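Local coordinates for major capsid protein (Paramecium bursaria Chlorella virus 1, PDB 5TIP) that builds the icosahedral shell of a giant chlorella virus, assembling as glycosylated trimers into a capsid of 5040 copies, at residues A292-P297 / I387-P392; L309-S314 / N405-L410; C385-D388 / A394-G397. All blocks are in the same frame, centred on the assembly; numbering follows the deposited sequence.

Contact 1: residues A292-P297 / I387-P392; sequences ATVTTP and IDATSP. With BGC (beta-D-glucopyranose), chain G; BGC (beta-D-glucopyranose), chain E; GLA (alpha-D-galactopyranose), chain B.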
ATOM      1  N   ALA A 292     -12.175   9.129  33.931  1.00 35.08           N
ATOM      2  CA  ALA A 292     -10.860   8.758  33.429  1.00 35.45           C
ATOM      3  C   ALA A 292     -10.030   8.095  34.519  1.00 35.07           C
ATOM      4  O   ALA A 292     -10.034   8.522  35.677  1.00 35.62           O
ATOM      5  CB  ALA A 292     -10.131   9.987  32.889  1.00 36.67           C
ATOM      6  N   THR A 293      -9.310   7.043  34.137  1.00 35.88           N
ATOM      7  CA  THR A 293      -8.402   6.353  35.047  1.00 37.80           C
ATOM      8  C   THR A 293      -7.219   5.841  34.240  1.00 35.76           C
ATOM      9  O   THR A 293      -7.400   5.112  33.260  1.00 37.10           O
ATOM     10  CB  THR A 293      -9.110   5.206  35.779  1.00 41.16           C
ATOM     11  OG1 THR A 293      -8.138   4.359  36.409  1.00 43.64           O
ATOM     12  CG2 THR A 293      -9.970   4.386  34.821  1.00 39.54           C
ATOM     13  N   VAL A 294      -6.012   6.235  34.647  1.00 33.69           N
ATOM     14  CA  VAL A 294      -4.793   5.855  33.942  1.00 32.40           C
ATOM     15  C   VAL A 294      -4.330   4.480  34.407  1.00 33.11           C
ATOM     16  O   VAL A 294      -3.219   4.044  34.088  1.00 33.63           O
ATOM     17  CB  VAL A 294      -3.687   6.905  34.146  1.00 29.54           C
ATOM     18  CG1 VAL A 294      -4.114   8.244  33.565  1.00 26.98           C
ATOM     19  CG2 VAL A 294      -3.355   7.044  35.623  1.00 30.03           C
ATOM     20  N   THR A 295      -5.181   3.784  35.161  1.00 32.06           N
ATOM     21  CA  THR A 295      -4.880   2.427  35.596  1.00 29.91           C
ATOM     22  C   THR A 295      -5.351   1.387  34.589  1.00 31.78           C
ATOM     23  O   THR A 295      -4.766   0.301  34.504  1.00 33.87           O
ATOM     24  CB  THR A 295      -5.530   2.156  36.955  1.00 34.16           C
ATOM     25  OG1 THR A 295      -5.254   3.247  37.840  1.00 36.46           O
ATOM     26  CG2 THR A 295      -4.977   0.877  37.566  1.00 33.60           C
ATOM     27  N   THR A 296      -6.382   1.711  33.812  1.00 32.32           N
ATOM     28  CA  THR A 296      -6.989   0.804  32.859  1.00 32.86           C
ATOM     29  C   THR A 296      -6.870   1.384  31.458  1.00 31.76           C
ATOM     30  O   THR A 296      -7.150   2.576  31.261  1.00 33.92           O
ATOM     31  CB  THR A 296      -8.469   0.571  33.207  1.00 33.39           C
ATOM     32  OG1 THR A 296      -8.570  -0.023  34.507  1.00 36.44           O
ATOM     33  CG2 THR A 296      -9.133  -0.330  32.185  1.00 31.78           C
ATOM     34  N   PRO A 297      -6.454   0.598  30.472  1.00 28.26           N
ATOM     35  CA  PRO A 297      -6.325   1.120  29.110  1.00 28.32           C
ATOM     36  C   PRO A 297      -7.675   1.251  28.422  1.00 33.34           C
ATOM     37  O   PRO A 297      -8.689   0.698  28.851  1.00 35.16           O
ATOM     38  CB  PRO A 297      -5.461   0.068  28.398  1.00 28.05           C
ATOM     39  CG  PRO A 297      -4.972  -0.858  29.471  1.00 29.48           C
ATOM     40  CD  PRO A 297      -5.965  -0.785  30.577  1.00 29.46           C
ATOM     41  N   ILE A 387       6.304  12.773  34.093  1.00 31.46           N
ATOM     42  CA  ILE A 387       5.131  13.532  33.673  1.00 32.54           C
ATOM     43  C   ILE A 387       3.892  12.985  34.364  1.00 34.96           C
ATOM     44  O   ILE A 387       3.728  11.768  34.510  1.00 37.20           O
ATOM     45  CB  ILE A 387       4.967  13.484  32.145  1.00 32.11           C
ATOM     46  CG1 ILE A 387       6.244  13.942  31.444  1.00 32.86           C
ATOM     47  CG2 ILE A 387       3.788  14.344  31.717  1.00 33.98           C
ATOM     48  CD1 ILE A 387       6.141  13.847  29.942  1.00 32.24           C
ATOM     49  N   ASP A 388       3.016  13.888  34.802  1.00 35.10           N
ATOM     50  CA  ASP A 388       1.743  13.474  35.375  1.00 34.94           C
ATOM     51  C   ASP A 388       0.877  12.918  34.258  1.00 31.38           C
ATOM     52  O   ASP A 388       0.485  13.652  33.350  1.00 34.09           O
ATOM     53  CB  ASP A 388       1.064  14.661  36.062  1.00 38.82           C
ATOM     54  CG  ASP A 388      -0.283  14.307  36.682  1.00 43.90           C
ATOM     55  OD1 ASP A 388      -0.725  13.140  36.590  1.00 46.08           O
ATOM     56  OD2 ASP A 388      -0.910  15.212  37.269  1.00 45.84           O
ATOM     57  N   ALA A 389       0.574  11.622  34.329  1.00 28.95           N
ATOM     58  CA  ALA A 389      -0.175  10.974  33.262  1.00 29.79           C
ATOM     59  C   ALA A 389      -1.642  11.376  33.244  1.00 31.97           C
ATOM     60  O   ALA A 389      -2.312  11.189  32.221  1.00 34.51           O
ATOM     61  CB  ALA A 389      -0.049   9.457  33.387  1.00 24.60           C
ATOM     62  N   THR A 390      -2.161  11.921  34.339  1.00 34.39           N
ATOM     63  CA  THR A 390      -3.557  12.326  34.405  1.00 33.50           C
ATOM     64  C   THR A 390      -3.790  13.734  33.880  1.00 35.46           C
ATOM     65  O   THR A 390      -4.946  14.160  33.785  1.00 39.54           O
ATOM     66  CB  THR A 390      -4.067  12.247  35.845  1.00 31.24           C
ATOM     67  OG1 THR A 390      -3.454  13.283  36.623  1.00 31.69           O
ATOM     68  CG2 THR A 390      -3.712  10.900  36.450  1.00 31.25           C
ATOM     69  N   SER A 391      -2.732  14.458  33.518  1.00 31.59           N
ATOM     70  CA  SER A 391      -2.879  15.828  33.056  1.00 32.54           C
ATOM     71  C   SER A 391      -2.699  15.883  31.549  1.00 35.63           C
ATOM     72  O   SER A 391      -1.587  15.633  31.059  1.00 40.29           O
ATOM     73  CB  SER A 391      -1.862  16.734  33.745  1.00 34.77           C
ATOM     74  OG  SER A 391      -1.937  18.055  33.239  1.00 36.48           O
ATOM     75  N   PRO A 392      -3.741  16.200  30.778  1.00 33.41           N
ATOM     76  CA  PRO A 392      -3.550  16.341  29.326  1.00 35.29           C
ATOM     77  C   PRO A 392      -2.601  17.467  28.964  1.00 37.18           C
ATOM     78  O   PRO A 392      -1.860  17.348  27.981  1.00 40.07           O
ATOM     79  CB  PRO A 392      -4.970  16.610  28.807  1.00 33.64           C
ATOM     80  CG  PRO A 392      -5.886  16.180  29.911  1.00 34.83           C
ATOM     81  CD  PRO A 392      -5.140  16.406  31.181  1.00 33.39           C
TER
HETATM   82  C2  BGC G   1       5.143  19.612  31.681  1.00 29.37           C
HETATM   83  C3  BGC G   1       5.249  20.351  33.006  1.00 29.72           C
HETATM   84  C4  BGC G   1       4.851  19.418  34.139  1.00 30.55           C
HETATM   85  C5  BGC G   1       5.673  18.138  34.088  1.00 31.49           C
HETATM   86  C6  BGC G   1       5.270  17.186  35.208  1.00 34.03           C
HETATM   87  C1  BGC G   1       5.886  18.281  31.717  1.00 27.78           C
HETATM   88  O2  BGC G   1       5.676  20.431  30.635  1.00 32.99           O
HETATM   89  O3  BGC G   1       4.349  21.459  32.995  1.00 32.39           O
HETATM   90  O4  BGC G   1       5.045  20.069  35.399  1.00 34.09           O
HETATM   91  O5  BGC G   1       5.483  17.488  32.832  1.00 30.38           O
HETATM   92  O6  BGC G   1       3.928  16.737  34.991  1.00 34.38           O
HETATM   93  C2  BGC E   1      -8.842  13.998  34.263  1.00 30.69           C
HETATM   94  C3  BGC E   1     -10.054  14.894  34.454  1.00 34.29           C
HETATM   95  C4  BGC E   1     -10.029  15.991  33.401  1.00 33.82           C
HETATM   96  C5  BGC E   1      -9.882  15.410  31.999  1.00 29.50           C
HETATM   97  C6  BGC E   1      -9.759  16.533  30.977  1.00 26.94           C
HETATM   98  C1  BGC E   1      -8.746  13.478  32.834  1.00 25.85           C
HETATM   99  O2  BGC E   1      -8.920  12.898  35.170  1.00 33.50           O
HETATM  100  O3  BGC E   1      -9.974  15.517  35.737  1.00 37.89           O
HETATM  101  O4  BGC E   1     -11.229  16.771  33.479  1.00 33.60           O
HETATM  102  O5  BGC E   1      -8.730  14.569  31.914  1.00 26.57           O
HETATM  103  O6  BGC E   1      -9.575  15.978  29.670  1.00 28.87           O
HETATM  104  C1  GLA B   8      -8.553  14.801  39.638  1.00 32.79           C
HETATM  105  C2  GLA B   8      -7.055  15.063  39.738  1.00 34.94           C
HETATM  106  C3  GLA B   8      -6.301  14.219  38.722  1.00 37.05           C
HETATM  107  C4  GLA B   8      -6.664  12.752  38.884  1.00 34.90           C
HETATM  108  C5  GLA B   8      -8.173  12.597  38.775  1.00 31.64           C
HETATM  109  C6  GLA B   8      -8.582  11.146  38.979  1.00 31.34           C
HETATM  110  O2  GLA B   8      -6.785  16.444  39.467  1.00 37.05           O
HETATM  111  O3  GLA B   8      -4.892  14.395  38.900  1.00 42.03           O
HETATM  112  O4  GLA B   8      -6.205  12.264  40.152  1.00 35.88           O
HETATM  113  O5  GLA B   8      -8.823  13.404  39.757  1.00 31.77           O
HETATM  114  O6  GLA B   8     -10.007  11.050  38.897  1.00 32.39           O
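A single side chain, Val-294, makes the whole crossing from loop 292-297, and it lands on a beta turn that also holds glycan sugars. Both segments are loops at the glycan-bearing end of the second jelly roll of this double jelly-roll protein. CG1 of Val-294 does most of the touching: it rests 3.7 Å from the carbonyl O of Ala-389 and 3.9 Å from CG2 of Thr-390. The Val-294 and Thr-390 side chains cross at about a right angle. Each loop is braced from within. On one side Thr-293 OG1 accepts from the backbone N of Thr-295, an ST turn inside the type I turn 293-296. On the other, Asp-388 OD1 accepts from Thr-390 N at 2.9 Å, an Asx turn inside the type I turn 388-391. OG1 of Thr-390 stands between the backbone N and the carbonyl carbon (chi1 70°), which puts it 2.7 Å from Asp-388 OD1, on the syn side and 27° out of the carboxylate plane, while CG2, anti to the carbonyl carbon, is left to meet Val-294. Both donors reach OD1 from the same face. While donating to Asp-388 OD1, Thr-390 OG1 also accepts a hydrogen bond from galactose O3 at 2.9 Å.

Contact 2: residues L309-S314 / N405-L410; sequences LAVLDS and NTATLL. With BGC (beta-D-glucopyranose), chain H.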
ATOM      1  N   LEU A 309       4.625   8.794  24.813  1.00 28.89           N
ATOM      2  CA  LEU A 309       4.212   7.732  25.719  1.00 28.00           C
ATOM      3  C   LEU A 309       5.120   6.507  25.668  1.00 25.71           C
ATOM      4  O   LEU A 309       4.886   5.552  26.415  1.00 27.24           O
ATOM      5  CB  LEU A 309       2.766   7.317  25.426  1.00 28.15           C
ATOM      6  CG  LEU A 309       1.713   8.424  25.522  1.00 26.92           C
ATOM      7  CD1 LEU A 309       0.331   7.882  25.197  1.00 28.52           C
ATOM      8  CD2 LEU A 309       1.727   9.055  26.905  1.00 27.13           C
ATOM      9  N   ALA A 310       6.136   6.503  24.806  1.00 26.58           N
ATOM     10  CA  ALA A 310       7.120   5.430  24.803  1.00 24.57           C
ATOM     11  C   ALA A 310       8.166   5.675  25.887  1.00 27.72           C
ATOM     12  O   ALA A 310       8.352   6.798  26.363  1.00 33.75           O
ATOM     13  CB  ALA A 310       7.783   5.314  23.430  1.00 25.03           C
ATOM     14  N   VAL A 311       8.859   4.606  26.278  1.00 27.27           N
ATOM     15  CA  VAL A 311       9.687   4.673  27.479  1.00 27.52           C
ATOM     16  C   VAL A 311      11.170   4.776  27.136  1.00 28.19           C
ATOM     17  O   VAL A 311      11.958   5.338  27.907  1.00 27.78           O
ATOM     18  CB  VAL A 311       9.407   3.465  28.392  1.00 27.49           C
ATOM     19  CG1 VAL A 311       9.899   2.169  27.762  1.00 30.05           C
ATOM     20  CG2 VAL A 311      10.003   3.678  29.778  1.00 28.34           C
ATOM     21  N   LEU A 312      11.568   4.243  25.983  1.00 28.71           N
ATOM     22  CA  LEU A 312      12.981   4.179  25.628  1.00 27.15           C
ATOM     23  C   LEU A 312      13.471   5.544  25.159  1.00 28.50           C
ATOM     24  O   LEU A 312      12.898   6.137  24.240  1.00 30.10           O
ATOM     25  CB  LEU A 312      13.215   3.125  24.547  1.00 22.97           C
ATOM     26  CG  LEU A 312      14.681   2.894  24.168  1.00 23.48           C
ATOM     27  CD1 LEU A 312      15.501   2.451  25.374  1.00 22.32           C
ATOM     28  CD2 LEU A 312      14.808   1.888  23.031  1.00 22.03           C
ATOM     29  N   ASP A 313      14.528   6.045  25.799  1.00 27.90           N
ATOM     30  CA  ASP A 313      15.122   7.319  25.408  1.00 28.84           C
ATOM     31  C   ASP A 313      16.184   7.152  24.328  1.00 28.75           C
ATOM     32  O   ASP A 313      16.144   7.842  23.306  1.00 29.25           O
ATOM     33  CB  ASP A 313      15.731   8.026  26.622  1.00 31.37           C
ATOM     34  CG  ASP A 313      16.427   9.319  26.249  1.00 33.78           C
ATOM     35  OD1 ASP A 313      15.810  10.137  25.535  1.00 35.24           O
ATOM     36  OD2 ASP A 313      17.588   9.516  26.662  1.00 35.62           O
ATOM     37  N   SER A 314      17.142   6.254  24.542  1.00 28.11           N
ATOM     38  CA  SER A 314      18.195   6.019  23.566  1.00 27.00           C
ATOM     39  C   SER A 314      18.638   4.567  23.656  1.00 25.93           C
ATOM     40  O   SER A 314      18.356   3.873  24.635  1.00 26.23           O
ATOM     41  CB  SER A 314      19.384   6.963  23.785  1.00 33.30           C
ATOM     42  OG  SER A 314      19.986   6.747  25.049  1.00 40.27           O
ATOM     43  N   ASN A 405       4.411   9.049  34.140  1.00 35.40           N
ATOM     44  CA  ASN A 405       4.837   8.259  35.289  1.00 39.25           C
ATOM     45  C   ASN A 405       4.280   6.843  35.256  1.00 36.44           C
ATOM     46  O   ASN A 405       4.790   5.970  35.965  1.00 39.06           O
ATOM     47  CB  ASN A 405       4.419   8.939  36.592  1.00 45.79           C
ATOM     48  CG  ASN A 405       2.928   8.851  36.843  1.00 52.83           C
ATOM     49  OD1 ASN A 405       2.118   8.908  35.921  1.00 53.05           O
ATOM     50  ND2 ASN A 405       2.565   8.667  38.107  1.00 60.61           N
ATOM     51  N   THR A 406       3.249   6.593  34.451  1.00 33.40           N
ATOM     52  CA  THR A 406       2.697   5.252  34.334  1.00 29.50           C
ATOM     53  C   THR A 406       3.567   4.332  33.493  1.00 30.05           C
ATOM     54  O   THR A 406       3.253   3.143  33.382  1.00 32.84           O
ATOM     55  CB  THR A 406       1.292   5.308  33.725  1.00 29.05           C
ATOM     56  OG1 THR A 406       1.355   5.947  32.443  1.00 31.88           O
ATOM     57  CG2 THR A 406       0.346   6.083  34.626  1.00 29.63           C
ATOM     58  N   ALA A 407       4.648   4.849  32.908  1.00 28.25           N
ATOM     59  CA  ALA A 407       5.544   4.039  32.095  1.00 30.19           C
ATOM     60  C   ALA A 407       6.351   3.048  32.918  1.00 31.59           C
ATOM     61  O   ALA A 407       6.961   2.143  32.337  1.00 33.69           O
ATOM     62  CB  ALA A 407       6.492   4.940  31.306  1.00 30.26           C
ATOM     63  N   THR A 408       6.372   3.194  34.244  1.00 34.99           N
ATOM     64  CA  THR A 408       7.105   2.266  35.096  1.00 32.33           C
ATOM     65  C   THR A 408       6.501   0.869  35.100  1.00 31.67           C
ATOM     66  O   THR A 408       7.141  -0.060  35.602  1.00 36.45           O
ATOM     67  CB  THR A 408       7.171   2.804  36.525  1.00 35.35           C
ATOM     68  OG1 THR A 408       5.845   3.067  36.999  1.00 35.57           O
ATOM     69  CG2 THR A 408       7.990   4.084  36.568  1.00 35.33           C
ATOM     70  N   LEU A 409       5.295   0.695  34.558  1.00 28.58           N
ATOM     71  CA  LEU A 409       4.690  -0.626  34.467  1.00 30.26           C
ATOM     72  C   LEU A 409       5.186  -1.418  33.265  1.00 32.21           C
ATOM     73  O   LEU A 409       4.905  -2.619  33.176  1.00 34.14           O
ATOM     74  CB  LEU A 409       3.167  -0.503  34.404  1.00 33.92           C
ATOM     75  CG  LEU A 409       2.462   0.132  35.603  1.00 39.38           C
ATOM     76  CD1 LEU A 409       0.954   0.048  35.441  1.00 41.29           C
ATOM     77  CD2 LEU A 409       2.897  -0.543  36.893  1.00 41.18           C
ATOM     78  N   LEU A 410       5.915  -0.782  32.345  1.00 31.45           N
ATOM     79  CA  LEU A 410       6.469  -1.461  31.174  1.00 30.33           C
ATOM     80  C   LEU A 410       7.758  -2.175  31.585  1.00 31.24           C
ATOM     81  O   LEU A 410       8.875  -1.743  31.298  1.00 32.05           O
ATOM     82  CB  LEU A 410       6.716  -0.462  30.052  1.00 28.37           C
ATOM     83  CG  LEU A 410       5.522   0.383  29.601  1.00 27.95           C
ATOM     84  CD1 LEU A 410       5.956   1.407  28.562  1.00 28.25           C
ATOM     85  CD2 LEU A 410       4.406  -0.494  29.058  1.00 23.64           C
TER
HETATM   86  C2  BGC H   1       1.084   7.500  39.491  1.00 51.64           C
HETATM   87  C3  BGC H   1      -0.334   7.403  40.046  1.00 57.36           C
HETATM   88  C4  BGC H   1      -0.927   8.788  40.226  1.00 54.36           C
HETATM   89  C5  BGC H   1      -0.722   9.653  38.992  1.00 49.67           C
HETATM   90  C6  BGC H   1      -1.229  11.068  39.245  1.00 51.31           C
HETATM   91  C1  BGC H   1       1.143   8.433  38.278  1.00 43.45           C
HETATM   92  O2  BGC H   1       1.532   6.195  39.106  1.00 53.70           O
HETATM   93  O3  BGC H   1      -0.339   6.772  41.335  1.00 63.84           O
HETATM   94  O4  BGC H   1      -2.329   8.671  40.493  1.00 55.46           O
HETATM   95  O5  BGC H   1       0.643   9.711  38.614  1.00 45.27           O
HETATM   96  O6  BGC H   1      -0.475  11.664  40.308  1.00 52.21           O
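Val-311, at the entrance to strand 312-319 of the second jelly roll, packs against the 3-10 segment 405-409, which begins at the N-glycosylated residue Asn-405. The contact is small and wholly apolar. Val-311 CG2 lies anti to the backbone N (chi1, measured to CG1, is 68°), and this sends it to the CB of Ala-407 at 4.0 Å. The rest of the valine meets Leu-410: Val-311 CB sits 4.0 Å from Leu-410 CD1, with CG1 of Val-311 almost as near to that same methyl. The valine and leucine side chains slide past each other in opposite directions, flank to flank.

What presents Ala-407 and Leu-410 together is the turn itself. Leu-410 N donates to Ala-407 O at 3.1 Å, closing the turn between the two residues that meet the valine. Two residues earlier, Thr-408 OG1 donates to Asn-405 O at 3.3 Å, nearly in line with the carbonyl (161°). Asn-405 ND2 carries glucose through a 1.5 Å bond to C1, although the Asn-Thr-Ala sequence here is not the usual sequon. Phe-265 of strand 257-266 touches both Val-311 and Leu-410, while Ala-407 also leans on Cys-385 of strand 376-387, the neighbour of strand 312-319 in its sheet.

Contact 3: residues C385-D388 / A394-G397; sequences CSID and AVLG. With BGC (beta-D-glucopyranose), chain G.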
ATOM      1  N   CYS A 385      10.357   9.056  33.820  1.00 30.35           N
ATOM      2  CA  CYS A 385       8.903   8.920  33.877  1.00 32.70           C
ATOM      3  C   CYS A 385       8.349   9.869  34.943  1.00 32.90           C
ATOM      4  O   CYS A 385       7.819   9.466  35.980  1.00 33.49           O
ATOM      5  CB  CYS A 385       8.520   7.475  34.157  1.00 35.77           C
ATOM      6  SG  CYS A 385       9.400   6.281  33.130  1.00 38.79           S
ATOM      7  N   SER A 386       8.477  11.165  34.660  1.00 30.88           N
ATOM      8  CA  SER A 386       8.141  12.203  35.623  1.00 31.04           C
ATOM      9  C   SER A 386       6.892  12.995  35.265  1.00 32.04           C
ATOM     10  O   SER A 386       6.456  13.821  36.075  1.00 33.39           O
ATOM     11  CB  SER A 386       9.320  13.174  35.782  1.00 34.87           C
ATOM     12  OG  SER A 386       9.656  13.767  34.540  1.00 35.37           O
ATOM     13  N   ILE A 387       6.304  12.773  34.093  1.00 31.46           N
ATOM     14  CA  ILE A 387       5.131  13.532  33.673  1.00 32.54           C
ATOM     15  C   ILE A 387       3.892  12.985  34.364  1.00 34.96           C
ATOM     16  O   ILE A 387       3.728  11.768  34.510  1.00 37.20           O
ATOM     17  CB  ILE A 387       4.967  13.484  32.145  1.00 32.11           C
ATOM     18  CG1 ILE A 387       6.244  13.942  31.444  1.00 32.86           C
ATOM     19  CG2 ILE A 387       3.788  14.344  31.717  1.00 33.98           C
ATOM     20  CD1 ILE A 387       6.141  13.847  29.942  1.00 32.24           C
ATOM     21  N   ASP A 388       3.016  13.888  34.802  1.00 35.10           N
ATOM     22  CA  ASP A 388       1.743  13.474  35.375  1.00 34.94           C
ATOM     23  C   ASP A 388       0.877  12.918  34.258  1.00 31.38           C
ATOM     24  O   ASP A 388       0.485  13.652  33.350  1.00 34.09           O
ATOM     25  CB  ASP A 388       1.064  14.661  36.062  1.00 38.82           C
ATOM     26  CG  ASP A 388      -0.283  14.307  36.682  1.00 43.90           C
ATOM     27  OD1 ASP A 388      -0.725  13.140  36.590  1.00 46.08           O
ATOM     28  OD2 ASP A 388      -0.910  15.212  37.269  1.00 45.84           O
ATOM     29  N   ALA A 394       0.025  18.328  30.628  1.00 30.83           N
ATOM     30  CA  ALA A 394       1.381  17.851  30.858  1.00 28.92           C
ATOM     31  C   ALA A 394       1.803  16.799  29.840  1.00 29.31           C
ATOM     32  O   ALA A 394       2.976  16.755  29.454  1.00 30.57           O
ATOM     33  CB  ALA A 394       1.507  17.289  32.275  1.00 25.68           C
ATOM     34  N   VAL A 395       0.872  15.956  29.390  1.00 28.70           N
ATOM     35  CA  VAL A 395       1.222  14.903  28.443  1.00 31.16           C
ATOM     36  C   VAL A 395       1.386  15.464  27.035  1.00 36.27           C
ATOM     37  O   VAL A 395       2.316  15.090  26.310  1.00 37.48           O
ATOM     38  CB  VAL A 395       0.172  13.775  28.488  1.00 27.80           C
ATOM     39  CG1 VAL A 395       0.476  12.720  27.436  1.00 30.08           C
ATOM     40  CG2 VAL A 395       0.126  13.141  29.871  1.00 24.61           C
ATOM     41  N   LEU A 396       0.504  16.375  26.625  1.00 35.70           N
ATOM     42  CA  LEU A 396       0.546  16.926  25.276  1.00 33.26           C
ATOM     43  C   LEU A 396       1.533  18.077  25.119  1.00 33.89           C
ATOM     44  O   LEU A 396       1.604  18.659  24.032  1.00 35.10           O
ATOM     45  CB  LEU A 396      -0.849  17.396  24.857  1.00 29.77           C
ATOM     46  CG  LEU A 396      -1.937  16.324  24.779  1.00 25.97           C
ATOM     47  CD1 LEU A 396      -3.264  16.940  24.364  1.00 27.15           C
ATOM     48  CD2 LEU A 396      -1.531  15.211  23.825  1.00 26.46           C
ATOM     49  N   GLY A 397       2.287  18.423  26.160  1.00 32.34           N
ATOM     50  CA  GLY A 397       3.241  19.510  26.055  1.00 31.60           C
ATOM     51  C   GLY A 397       4.464  19.349  26.933  1.00 30.48           C
ATOM     52  O   GLY A 397       4.612  20.062  27.929  1.00 32.03           O
TER
HETATM   53  C2  BGC G   1       5.143  19.612  31.681  1.00 29.37           C
HETATM   54  C3  BGC G   1       5.249  20.351  33.006  1.00 29.72           C
HETATM   55  C4  BGC G   1       4.851  19.418  34.139  1.00 30.55           C
HETATM   56  C5  BGC G   1       5.673  18.138  34.088  1.00 31.49           C
HETATM   57  C6  BGC G   1       5.270  17.186  35.208  1.00 34.03           C
HETATM   58  C1  BGC G   1       5.886  18.281  31.717  1.00 27.78           C
HETATM   59  O2  BGC G   1       5.676  20.431  30.635  1.00 32.99           O
HETATM   60  O3  BGC G   1       4.349  21.459  32.995  1.00 32.39           O
HETATM   61  O4  BGC G   1       5.045  20.069  35.399  1.00 34.09           O
HETATM   62  O5  BGC G   1       5.483  17.488  32.832  1.00 30.38           O
HETATM   63  O6  BGC G   1       3.928  16.737  34.991  1.00 34.38           O
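Ile-387, Ala-394 and Asp-388 carry this contact, in which the end of strand 376-387 meets the C-terminal end of the short helix 392-395. The isoleucine leads with its CG2 branch. Anti to the backbone N, Ile-387 CG2 lies 3.4 Å from the carbonyl O of Ala-394 and 3.8 Å from Ala-394 CB. Val-395 CG2 is a looser neighbour of Ile-387 CG2 at 4.3 Å.

Asp-388 takes part through its main chain. Its carbonyl O faces two methyls of the helix, Val-395 CG2 at 3.5 Å and Ala-394 CB at 3.9 Å. Between the two segments the direct contact is packing. Polar links come from the glucose that spans them. Asp-388 N donates to its O6 at 3.0 Å in an almost straight bond (167°), and at the other side of the ring O2 donates to Gly-397 O at 2.9 Å. The sugar also lies against apolar atoms: Ala-394 CB is 3.7 Å from O6, and the Ile-387 side chain lies beside the ring oxygen.

The helix start is capped by Ser-391 OG, which bonds to Ala-394 N, while Ala-394 O receives Asn-398 ND2 from the glycosylated Asn-398. Just beyond, Leu-396 packs on Asn-137 of a neighbouring subunit. The whole is the first half of a beta-alpha-beta crossover, strand 376-387 to helix 392-395 to the parallel strand 402-404, with a glycan laid across the join.

The three contacts cluster at the outlying, glycan-bearing end of the second jelly roll, their centres 10 to 13 Å apart. Along the chain, contact 1 opens at 292-297, contact 2 at 309-314, and all remaining segments follow between 385 and 410; contacts 1 and 2 interleave, while contact 3 nests inside the loop closed by contact 2. Contacts 1 and 3 share Ile-387 and Asp-388. Strands 312-319 and 376-387, neighbours in one sheet, tie contact 2 to contact 3, and the probable hydrogen bond from Asn-405 N to Ile-387 O, 2.8 Å, joins contact 2 to both others. Parts of the chain about 90 residues apart thus gather into one region where several glycans attach or lie.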